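Local coordinates for protein neuraminidase (PDB 4GEZ) that is a neuraminidase-like surface glycoprotein of a bat influenza A virus, predicted to remove terminal sialic acids but with a diverged putative active site, at residues F33-E38 with I348-V353; S163-V168 with I181-N186; N175-R180 with G199-Y204. One frame throughout, in Å; residues are numbered along the deposited sequence.

The three contacts belong to one six-bladed beta-propeller subunit of a homotetramer. Contact 1 joins two segments 310 residues apart in sequence, and the other two are nested inside the loop it closes; it lies across the chain's centre from both, its centre about 37 Å from that of contact 2 and 35 Å from that of contact 3. Contacts 2 and 3 share strand 178-185 and touch directly, Val168 N lying 2.9 Å from Arg180 O, a probable hydrogen bond. Contact 2 ends at the glycan on Asn186, whereas contact 3 runs close to a calcium site, with the Asn201 side chain about 7 Å from the calcium ion.

Contact 1. Residues F33-E38 with I348-V353; sequences FPWGPE and IEDQTV
An Asx turn at the head of a type I beta turn, Asp350 to Val353, receives the loop 33-38, and the Asp350 carboxylate joins the two. Its OD2 accepts Trp35 N at 2.9 Å through the syn lone pair, and the N-H...O angle of 174° makes this an almost straight bond. With CG anti to the backbone N (chi1 -172°), the carboxylate reaches the loop while its other oxygen stays over its own turn. There OD1 takes Thr352 OG1 at 2.7 Å and Thr352 N, both from the same face of the carboxylate plane. Three bonds from protein donors therefore fix the rotation of this buried group, and a water bridging OD2 to Phe33 O adds a fourth; such a set of donors would be expected to favour the charged form.

Thr352 works in both directions: its hydroxyl donates to Asp350 and accepts a weak bond from Gly36 N (3.0 Å, 124°). Its CG2 rests against Pro34 CB at 3.7 Å. Beyond it, Val353 CG2 lies 3.3 Å from Gly36 O, and Pro37 CA makes a CH...O contact of 3.3 Å with Thr352 O. Gly36 has a positive phi, which favours glycine. The loop 33-38 also faces a second subunit: Phe33 meets the ring of its Tyr85, and Glu38 N bonds to its Asn70. The arrangement is that of an Asx turn combined with a type I beta turn, here following propeller strand 343-349, where it meets the loop between strands 25-30 and 44-53 beside a second subunit.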
loop_
_atom_site.group_PDB
_atom_site.type_symbol
_atom_site.label_atom_id
_atom_site.label_comp_id
_atom_site.label_asym_id
_atom_site.label_seq_id
_atom_site.Cartn_x
_atom_site.Cartn_y
_atom_site.Cartn_z
ATOM N N PHE A 33 0.312 18.234 -9.624
ATOM C CA PHE A 33 1.394 18.613 -10.518
ATOM C C PHE A 33 1.225 17.882 -11.853
ATOM O O PHE A 33 0.484 16.898 -11.927
ATOM C CB PHE A 33 2.745 18.284 -9.864
ATOM C CG PHE A 33 2.929 16.831 -9.531
ATOM C CD1 PHE A 33 2.638 16.358 -8.258
ATOM C CD2 PHE A 33 3.402 15.938 -10.484
ATOM C CE1 PHE A 33 2.811 15.020 -7.937
ATOM C CE2 PHE A 33 3.575 14.596 -10.175
ATOM C CZ PHE A 33 3.279 14.137 -8.897
ATOM N N PRO A 34 1.888 18.372 -12.917
ATOM C CA PRO A 34 1.748 17.735 -14.234
ATOM C C PRO A 34 2.300 16.318 -14.256
ATOM O O PRO A 34 3.427 16.095 -13.811
ATOM C CB PRO A 34 2.594 18.632 -15.148
ATOM C CG PRO A 34 2.650 19.943 -14.451
ATOM C CD PRO A 34 2.679 19.616 -12.995
ATOM N N TRP A 35 1.513 15.376 -14.770
ATOM C CA TRP A 35 1.935 13.982 -14.841
ATOM C C TRP A 35 2.642 13.707 -16.162
ATOM O O TRP A 35 2.898 12.553 -16.530
ATOM C CB TRP A 35 0.758 13.031 -14.598
ATOM C CG TRP A 35 0.322 13.069 -13.154
ATOM C CD1 TRP A 35 0.871 13.841 -12.169
ATOM C CD2 TRP A 35 -0.731 12.312 -12.524
ATOM N NE1 TRP A 35 0.224 13.624 -10.978
ATOM C CE2 TRP A 35 -0.761 12.689 -11.166
ATOM C CE3 TRP A 35 -1.652 11.363 -12.979
ATOM C CZ2 TRP A 35 -1.676 12.148 -10.251
ATOM C CZ3 TRP A 35 -2.566 10.824 -12.066
ATOM C CH2 TRP A 35 -2.567 11.219 -10.722
ATOM N N GLY A 36 2.963 14.793 -16.862
ATOM C CA GLY A 36 3.939 14.764 -17.936
ATOM C C GLY A 36 3.389 14.143 -19.195
ATOM O O GLY A 36 2.252 13.667 -19.213
ATOM N N PRO A 37 4.194 14.161 -20.265
ATOM C CA PRO A 37 3.830 13.535 -21.539
ATOM C C PRO A 37 3.551 12.053 -21.342
ATOM O O PRO A 37 2.496 11.588 -21.757
ATOM C CB PRO A 37 5.079 13.732 -22.405
ATOM C CG PRO A 37 5.823 14.856 -21.780
ATOM C CD PRO A 37 5.502 14.836 -20.318
ATOM N N GLU A 38 4.474 11.326 -20.718
ATOM C CA GLU A 38 4.286 9.893 -20.509
ATOM C C GLU A 38 3.810 9.533 -19.107
ATOM O O GLU A 38 4.308 10.063 -18.109
ATOM C CB GLU A 38 5.569 9.123 -20.844
ATOM C CG GLU A 38 5.936 9.158 -22.313
ATOM C CD GLU A 38 5.083 8.217 -23.143
ATOM O OE1 GLU A 38 5.216 8.232 -24.384
ATOM O OE2 GLU A 38 4.278 7.462 -22.555
ATOM N N ILE A 348 -10.139 19.664 -13.861
ATOM C CA ILE A 348 -9.198 20.472 -14.625
ATOM C C ILE A 348 -8.283 19.573 -15.440
ATOM O O ILE A 348 -7.715 18.606 -14.917
ATOM C CB ILE A 348 -8.364 21.421 -13.733
ATOM C CG1 ILE A 348 -7.703 20.662 -12.587
ATOM C CG2 ILE A 348 -9.232 22.565 -13.213
ATOM C CD1 ILE A 348 -6.731 21.510 -11.772
ATOM N N GLU A 349 -8.135 19.900 -16.721
ATOM C CA GLU A 349 -7.356 19.071 -17.631
ATOM C C GLU A 349 -5.861 19.253 -17.436
ATOM O O GLU A 349 -5.368 20.383 -17.411
ATOM C CB GLU A 349 -7.718 19.379 -19.088
ATOM C CG GLU A 349 -6.961 18.518 -20.096
ATOM C CD GLU A 349 -7.443 18.705 -21.521
ATOM O OE1 GLU A 349 -8.655 18.528 -21.768
ATOM O OE2 GLU A 349 -6.604 19.022 -22.393
ATOM N N ASP A 350 -5.153 18.133 -17.280
ATOM C CA ASP A 350 -3.695 18.130 -17.287
ATOM C C ASP A 350 -3.245 18.182 -18.740
ATOM O O ASP A 350 -3.189 17.153 -19.417
ATOM C CB ASP A 350 -3.164 16.862 -16.618
ATOM C CG ASP A 350 -1.658 16.887 -16.417
ATOM O OD1 ASP A 350 -0.962 17.694 -17.075
ATOM O OD2 ASP A 350 -1.169 16.074 -15.606
ATOM N N GLN A 351 -2.926 19.382 -19.212
ATOM C CA GLN A 351 -2.596 19.594 -20.621
ATOM C C GLN A 351 -1.260 18.987 -21.063
ATOM O O GLN A 351 -0.993 18.893 -22.264
ATOM C CB GLN A 351 -2.668 21.086 -20.974
ATOM C CG GLN A 351 -1.559 21.945 -20.375
ATOM C CD GLN A 351 -1.746 22.185 -18.888
ATOM O OE1 GLN A 351 -2.779 21.833 -18.316
ATOM N NE2 GLN A 351 -0.755 22.804 -18.257
ATOM N N THR A 352 -0.431 18.568 -20.106
ATOM C CA THR A 352 0.823 17.889 -20.441
ATOM C C THR A 352 0.534 16.453 -20.878
ATOM O O THR A 352 1.405 15.778 -21.425
ATOM C CB THR A 352 1.830 17.853 -19.263
ATOM O OG1 THR A 352 1.350 16.997 -18.218
ATOM C CG2 THR A 352 2.096 19.253 -18.724
ATOM N N VAL A 353 -0.684 15.989 -20.600
ATOM C CA VAL A 353 -1.133 14.668 -21.025
ATOM C C VAL A 353 -2.088 14.833 -22.200
ATOM O O VAL A 353 -3.126 15.482 -22.073
ATOM C CB VAL A 353 -1.870 13.925 -19.890
ATOM C CG1 VAL A 353 -2.244 12.517 -20.331
ATOM C CG2 VAL A 353 -1.010 13.876 -18.638
HETATM O O HOH W 1 -1.781 15.987 -13.008
HETATM O O HOH W 2 0.687 13.391 -23.609
#

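Contact 2. Residues S163-V168 with I181-N186; sequences SCFVIV and IYELQN. With NAG (2-acetamido-2-deoxy-beta-D-glucopyranose), chain T.
Leu184 N donates to Cys164 O at 2.7 Å, the shortest bond between two neighbouring strands of a four-stranded antiparallel propeller blade. The strands form a beta hairpin with N-to-C directions 151° apart. Cys164 N returns a nearly straight bond to Leu184 O, and the same two-way exchange recurs at Val166 and Tyr182, where Tyr182 N reaches Val166 O at 2.9 Å. Cys164-Leu184 and Val166-Tyr182 are thus the hydrogen-bonded pairs; Phe165-Glu183 and Ile167-Ile181 are the non-hydrogen-bonded ones.

On the face bearing Val166 and Tyr182, Val166 CG1 lies against Tyr182 CB at 4.0 Å, and Val168 sets CG2 3.6 Å from Tyr182 CD1. Phe142 stacks on the tyrosine ring, and Thr117 and Leu119 of strand 116-122 meet Leu184, so this face packs against the preceding blade. Cys164 forms a disulfide with Cys159 of the adjoining strand.

On the other face, Phe165 and Glu183 run side by side in the same direction, ring and carboxylate planes 54° apart. Phe165 CE2 approaches Glu183 CG at 3.5 Å. Glu183 CG stands anti to the backbone N (chi1 -179°) and the chain continues extended, bringing CB and CG against Phe165 CE2 and carrying OE1 to a salt bridge with Arg191. Glu183 and Gln185 are calcium ligands in a structure of this protein, although no calcium is bound at Glu183 here. Just past the strand, the turn residue Asn186 carries the N-linked glycan, its ND2 bonded covalently at 1.4 Å to C1 of the N-acetylglucosamine.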
loop_
_atom_site.group_PDB
_atom_site.type_symbol
_atom_site.label_atom_id
_atom_site.label_comp_id
_atom_site.label_asym_id
_atom_site.label_seq_id
_atom_site.Cartn_x
_atom_site.Cartn_y
_atom_site.Cartn_z
ATOM N N SER A 163 -31.144 9.475 7.171
ATOM C CA SER A 163 -31.897 9.501 5.920
ATOM C C SER A 163 -31.047 10.060 4.787
ATOM O O SER A 163 -30.513 11.165 4.893
ATOM C CB SER A 163 -33.162 10.350 6.079
ATOM O OG SER A 163 -34.084 9.735 6.958
ATOM N N CYS A 164 -30.926 9.306 3.698
ATOM C CA CYS A 164 -30.103 9.746 2.575
ATOM C C CYS A 164 -30.943 10.091 1.352
ATOM O O CYS A 164 -31.888 9.378 1.021
ATOM C CB CYS A 164 -29.046 8.689 2.228
ATOM S SG CYS A 164 -27.875 8.365 3.565
ATOM N N PHE A 165 -30.577 11.166 0.661
ATOM C CA PHE A 165 -31.386 11.640 -0.454
ATOM C C PHE A 165 -30.558 11.754 -1.728
ATOM O O PHE A 165 -29.410 12.203 -1.699
ATOM C CB PHE A 165 -32.020 12.990 -0.116
ATOM C CG PHE A 165 -32.840 12.978 1.145
ATOM C CD1 PHE A 165 -32.266 13.324 2.364
ATOM C CD2 PHE A 165 -34.184 12.625 1.113
ATOM C CE1 PHE A 165 -33.017 13.320 3.532
ATOM C CE2 PHE A 165 -34.946 12.615 2.274
ATOM C CZ PHE A 165 -34.361 12.963 3.486
ATOM N N VAL A 166 -31.151 11.352 -2.846
ATOM C CA VAL A 166 -30.458 11.340 -4.127
ATOM C C VAL A 166 -31.493 11.574 -5.220
ATOM O O VAL A 166 -32.645 11.155 -5.085
ATOM C CB VAL A 166 -29.695 9.993 -4.335
ATOM C CG1 VAL A 166 -30.666 8.829 -4.343
ATOM C CG2 VAL A 166 -28.879 10.011 -5.621
ATOM N N ILE A 167 -31.097 12.252 -6.291
ATOM C CA ILE A 167 -32.011 12.505 -7.397
ATOM C C ILE A 167 -31.751 11.532 -8.543
ATOM O O ILE A 167 -30.631 11.440 -9.047
ATOM C CB ILE A 167 -31.909 13.972 -7.880
ATOM C CG1 ILE A 167 -32.434 14.912 -6.793
ATOM C CG2 ILE A 167 -32.693 14.179 -9.168
ATOM C CD1 ILE A 167 -31.745 16.253 -6.753
ATOM N N VAL A 168 -32.794 10.813 -8.951
ATOM C CA VAL A 168 -32.677 9.812 -10.003
ATOM C C VAL A 168 -33.427 10.330 -11.216
ATOM O O VAL A 168 -34.571 10.774 -11.100
ATOM C CB VAL A 168 -33.254 8.446 -9.549
ATOM C CG1 VAL A 168 -33.221 7.435 -10.689
ATOM C CG2 VAL A 168 -32.487 7.917 -8.350
ATOM N N ILE A 181 -36.823 12.400 -6.222
ATOM C CA ILE A 181 -36.026 12.347 -5.007
ATOM C C ILE A 181 -36.285 11.016 -4.324
ATOM O O ILE A 181 -37.435 10.683 -4.028
ATOM C CB ILE A 181 -36.403 13.465 -4.025
ATOM C CG1 ILE A 181 -36.256 14.833 -4.694
ATOM C CG2 ILE A 181 -35.535 13.383 -2.775
ATOM C CD1 ILE A 181 -36.811 15.980 -3.879
ATOM N N TYR A 182 -35.225 10.245 -4.095
ATOM C CA TYR A 182 -35.343 9.001 -3.346
ATOM C C TYR A 182 -34.842 9.201 -1.927
ATOM O O TYR A 182 -33.820 9.851 -1.713
ATOM C CB TYR A 182 -34.565 7.872 -4.030
ATOM C CG TYR A 182 -35.335 7.202 -5.142
ATOM C CD1 TYR A 182 -35.452 7.800 -6.389
ATOM C CD2 TYR A 182 -35.960 5.978 -4.935
ATOM C CE1 TYR A 182 -36.162 7.195 -7.405
ATOM C CE2 TYR A 182 -36.674 5.364 -5.946
ATOM C CZ TYR A 182 -36.770 5.979 -7.178
ATOM O OH TYR A 182 -37.475 5.384 -8.197
ATOM N N GLU A 183 -35.580 8.666 -0.958
ATOM C CA GLU A 183 -35.148 8.700 0.432
ATOM C C GLU A 183 -34.718 7.300 0.825
ATOM O O GLU A 183 -35.477 6.340 0.662
ATOM C CB GLU A 183 -36.262 9.181 1.364
ATOM C CG GLU A 183 -35.813 9.249 2.823
ATOM C CD GLU A 183 -36.931 9.589 3.787
ATOM O OE1 GLU A 183 -37.854 10.341 3.400
ATOM O OE2 GLU A 183 -36.876 9.107 4.939
ATOM N N LEU A 184 -33.498 7.184 1.335
ATOM C CA LEU A 184 -32.934 5.885 1.667
ATOM C C LEU A 184 -32.582 5.781 3.142
ATOM O O LEU A 184 -32.253 6.773 3.793
ATOM C CB LEU A 184 -31.678 5.615 0.830
ATOM C CG LEU A 184 -31.740 5.933 -0.662
ATOM C CD1 LEU A 184 -30.383 5.734 -1.325
ATOM C CD2 LEU A 184 -32.777 5.058 -1.313
ATOM N N GLN A 185 -32.652 4.560 3.654
ATOM C CA GLN A 185 -32.234 4.264 5.009
ATOM C C GLN A 185 -31.657 2.863 5.039
ATOM O O GLN A 185 -32.309 1.911 4.603
ATOM C CB GLN A 185 -33.418 4.355 5.972
ATOM C CG GLN A 185 -33.023 4.768 7.383
ATOM C CD GLN A 185 -34.222 5.031 8.276
ATOM O OE1 GLN A 185 -35.231 5.582 7.835
ATOM N NE2 GLN A 185 -34.122 4.625 9.536
ATOM N N ASN A 186 -30.437 2.748 5.555
ATOM C CA ASN A 186 -29.742 1.469 5.628
ATOM C C ASN A 186 -29.656 0.778 4.267
ATOM O O ASN A 186 -29.753 -0.447 4.159
ATOM C CB ASN A 186 -30.426 0.596 6.683
ATOM C CG ASN A 186 -30.432 1.265 8.043
ATOM O OD1 ASN A 186 -29.498 1.997 8.372
ATOM N ND2 ASN A 186 -31.509 1.089 8.807
HETATM C C1 NAG T . -31.144 1.406 10.167
HETATM C C2 NAG T . -32.285 1.415 11.184
HETATM C C3 NAG T . -32.212 0.093 11.922
HETATM C C4 NAG T . -30.956 0.125 12.778
HETATM C C5 NAG T . -29.745 0.497 11.926
HETATM C C6 NAG T . -28.605 -0.494 12.120
HETATM C C7 NAG T . -32.268 3.778 12.032
HETATM C C8 NAG T . -32.156 4.586 13.292
HETATM N N2 NAG T . -32.149 2.460 12.192
HETATM O O3 NAG T . -32.121 -0.967 10.997
HETATM O O4 NAG T . -31.133 1.102 13.775
HETATM O O5 NAG T . -30.102 0.521 10.558
HETATM O O6 NAG T . -27.571 -0.210 11.205
HETATM O O7 NAG T . -32.445 4.337 10.951
#

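Contact 3. Residues N175-R180 with G199-Y204; sequences NQSVHR and GINFEY. With FUC (alpha-L-fucopyranose), chain M.
Ser177 begins the contact between the segment 175-180 of a propeller blade and the loop 199-204 that leads toward the next blade. Its OG accepts Asn201 ND2 at 3.0 Å, with the serine oxygen in the amide plane and an N-H...O angle of 156°. The same OG shares a hydrogen bond of 2.7 Å with His179 NE2, in which either atom could donate. Asn201 is held at both ends of its amide: ND2 also donates to the anti lone pair of Glu203 OE2 at 3.2 Å, and OD1 accepts Leu221 N. These bonds fix the flat group near Asn220, a ligand of the calcium site.

Two residues on, His179 directs its ring at the loop, with CG anti to the carbonyl carbon (chi1 -51°). Its ND1 is hydrogen-bonded to Ser169 OG, so partners at both ring nitrogens restrain the imidazole's rotation. Glu203 comes to the ring edge at about a right angle, its chain bent at chi2 to bring OE2 3.3 Å from His179 CE1. Meanwhile, Ile200 meets the fucose of a nearby glycan through CG1, 3.7 Å from C6. Over one face of the His179 ring sits Phe202 CB, 3.8 Å from the ring centroid and 9° off its normal, a CH-pi contact.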
loop_
_atom_site.group_PDB
_atom_site.type_symbol
_atom_site.label_atom_id
_atom_site.label_comp_id
_atom_site.label_asym_id
_atom_site.label_seq_id
_atom_site.Cartn_x
_atom_site.Cartn_y
_atom_site.Cartn_z
ATOM N N ASN A 175 -36.343 16.281 -23.708
ATOM C CA ASN A 175 -37.569 17.069 -23.815
ATOM C C ASN A 175 -38.747 16.507 -23.022
ATOM O O ASN A 175 -39.785 17.157 -22.893
ATOM C CB ASN A 175 -37.953 17.280 -25.288
ATOM C CG ASN A 175 -38.197 15.972 -26.033
ATOM O OD1 ASN A 175 -38.374 14.920 -25.424
ATOM N ND2 ASN A 175 -38.211 16.040 -27.361
ATOM N N GLN A 176 -38.575 15.303 -22.487
ATOM C CA GLN A 176 -39.544 14.727 -21.559
ATOM C C GLN A 176 -38.850 13.799 -20.569
ATOM O O GLN A 176 -39.047 12.586 -20.585
ATOM C CB GLN A 176 -40.693 14.020 -22.295
ATOM C CG GLN A 176 -40.279 13.126 -23.452
ATOM C CD GLN A 176 -41.477 12.532 -24.171
ATOM O OE1 GLN A 176 -42.611 12.968 -23.974
ATOM N NE2 GLN A 176 -41.231 11.525 -25.003
ATOM N N SER A 177 -38.036 14.387 -19.702
ATOM C CA SER A 177 -37.312 13.615 -18.708
ATOM C C SER A 177 -38.086 13.639 -17.396
ATOM O O SER A 177 -38.853 14.572 -17.140
ATOM C CB SER A 177 -35.903 14.189 -18.517
ATOM O OG SER A 177 -35.946 15.513 -18.017
ATOM N N VAL A 178 -37.902 12.609 -16.573
ATOM C CA VAL A 178 -38.501 12.609 -15.244
ATOM C C VAL A 178 -37.402 12.544 -14.195
ATOM O O VAL A 178 -36.336 11.970 -14.423
ATOM C CB VAL A 178 -39.518 11.450 -15.039
ATOM C CG1 VAL A 178 -40.455 11.343 -16.218
ATOM C CG2 VAL A 178 -38.806 10.141 -14.831
ATOM N N HIS A 179 -37.668 13.147 -13.045
ATOM C CA HIS A 179 -36.680 13.241 -11.985
ATOM C C HIS A 179 -37.359 13.013 -10.647
ATOM O O HIS A 179 -38.444 13.540 -10.394
ATOM C CB HIS A 179 -35.993 14.606 -12.027
ATOM C CG HIS A 179 -35.459 14.960 -13.375
ATOM N ND1 HIS A 179 -34.241 14.515 -13.835
ATOM C CD2 HIS A 179 -35.995 15.697 -14.382
ATOM C CE1 HIS A 179 -34.041 14.968 -15.059
ATOM N NE2 HIS A 179 -35.088 15.689 -15.412
ATOM N N ARG A 180 -36.724 12.214 -9.797
ATOM C CA ARG A 180 -37.317 11.860 -8.519
ATOM C C ARG A 180 -36.321 12.019 -7.392
ATOM O O ARG A 180 -35.125 11.786 -7.574
ATOM C CB ARG A 180 -37.786 10.405 -8.538
ATOM C CG ARG A 180 -38.919 10.090 -9.487
ATOM C CD ARG A 180 -39.203 8.600 -9.435
ATOM N NE ARG A 180 -40.145 8.165 -10.459
ATOM C CZ ARG A 180 -40.631 6.931 -10.540
ATOM N NH1 ARG A 180 -40.265 6.016 -9.655
ATOM N NH2 ARG A 180 -41.483 6.615 -11.500
ATOM N N GLY A 199 -41.402 21.287 -18.707
ATOM C CA GLY A 199 -40.908 22.512 -19.303
ATOM C C GLY A 199 -39.394 22.610 -19.236
ATOM O O GLY A 199 -38.788 23.337 -20.024
ATOM N N ILE A 200 -38.784 21.874 -18.308
ATOM C CA ILE A 200 -37.327 21.900 -18.143
ATOM C C ILE A 200 -36.701 20.501 -18.107
ATOM O O ILE A 200 -37.398 19.489 -18.185
ATOM C CB ILE A 200 -36.900 22.639 -16.848
ATOM C CG1 ILE A 200 -37.209 21.804 -15.599
ATOM C CG2 ILE A 200 -37.538 24.020 -16.781
ATOM C CD1 ILE A 200 -36.523 22.309 -14.329
ATOM N N ASN A 201 -35.380 20.469 -17.952
ATOM C CA ASN A 201 -34.613 19.236 -17.795
ATOM C C ASN A 201 -33.669 19.418 -16.611
ATOM O O ASN A 201 -33.075 20.484 -16.456
ATOM C CB ASN A 201 -33.829 18.919 -19.078
ATOM C CG ASN A 201 -32.789 17.826 -18.880
ATOM O OD1 ASN A 201 -31.585 18.079 -18.943
ATOM N ND2 ASN A 201 -33.253 16.609 -18.624
ATOM N N PHE A 202 -33.541 18.394 -15.768
ATOM C CA PHE A 202 -32.795 18.529 -14.516
ATOM C C PHE A 202 -31.774 17.412 -14.323
ATOM O O PHE A 202 -31.987 16.495 -13.527
ATOM C CB PHE A 202 -33.751 18.568 -13.320
ATOM C CG PHE A 202 -33.156 19.191 -12.087
ATOM C CD1 PHE A 202 -32.376 18.437 -11.217
ATOM C CD2 PHE A 202 -33.380 20.530 -11.794
ATOM C CE1 PHE A 202 -31.832 19.005 -10.077
ATOM C CE2 PHE A 202 -32.837 21.109 -10.657
ATOM C CZ PHE A 202 -32.062 20.345 -9.796
ATOM N N GLU A 203 -30.675 17.475 -15.067
ATOM C CA GLU A 203 -29.640 16.453 -14.962
ATOM C C GLU A 203 -28.468 16.877 -14.073
ATOM O O GLU A 203 -28.376 18.032 -13.660
ATOM C CB GLU A 203 -29.133 16.082 -16.355
ATOM C CG GLU A 203 -30.248 15.664 -17.305
ATOM C CD GLU A 203 -30.800 14.286 -16.996
ATOM O OE1 GLU A 203 -30.111 13.498 -16.310
ATOM O OE2 GLU A 203 -31.937 14.000 -17.427
ATOM N N TYR A 204 -27.594 15.916 -13.778
ATOM C CA TYR A 204 -26.326 16.155 -13.087
ATOM C C TYR A 204 -26.466 16.935 -11.774
ATOM O O TYR A 204 -25.651 17.815 -11.480
ATOM C CB TYR A 204 -25.341 16.877 -14.016
ATOM C CG TYR A 204 -25.174 16.250 -15.388
ATOM C CD1 TYR A 204 -25.203 14.872 -15.559
ATOM C CD2 TYR A 204 -24.996 17.047 -16.516
ATOM C CE1 TYR A 204 -25.054 14.303 -16.810
ATOM C CE2 TYR A 204 -24.845 16.490 -17.771
ATOM C CZ TYR A 204 -24.875 15.115 -17.911
ATOM O OH TYR A 204 -24.727 14.550 -19.156
HETATM C C1 FUC M . -42.800 26.058 -13.734
HETATM C C2 FUC M . -42.453 26.678 -12.362
HETATM C C3 FUC M . -42.035 25.583 -11.375
HETATM C C4 FUC M . -40.846 24.810 -11.961
HETATM C C5 FUC M . -41.278 24.186 -13.295
HETATM C C6 FUC M . -40.164 23.423 -14.016
HETATM O O2 FUC M . -43.521 27.456 -11.829
HETATM O O3 FUC M . -41.627 26.153 -10.131
HETATM O O4 FUC M . -39.758 25.704 -12.171
HETATM O O5 FUC M . -41.763 25.210 -14.217
#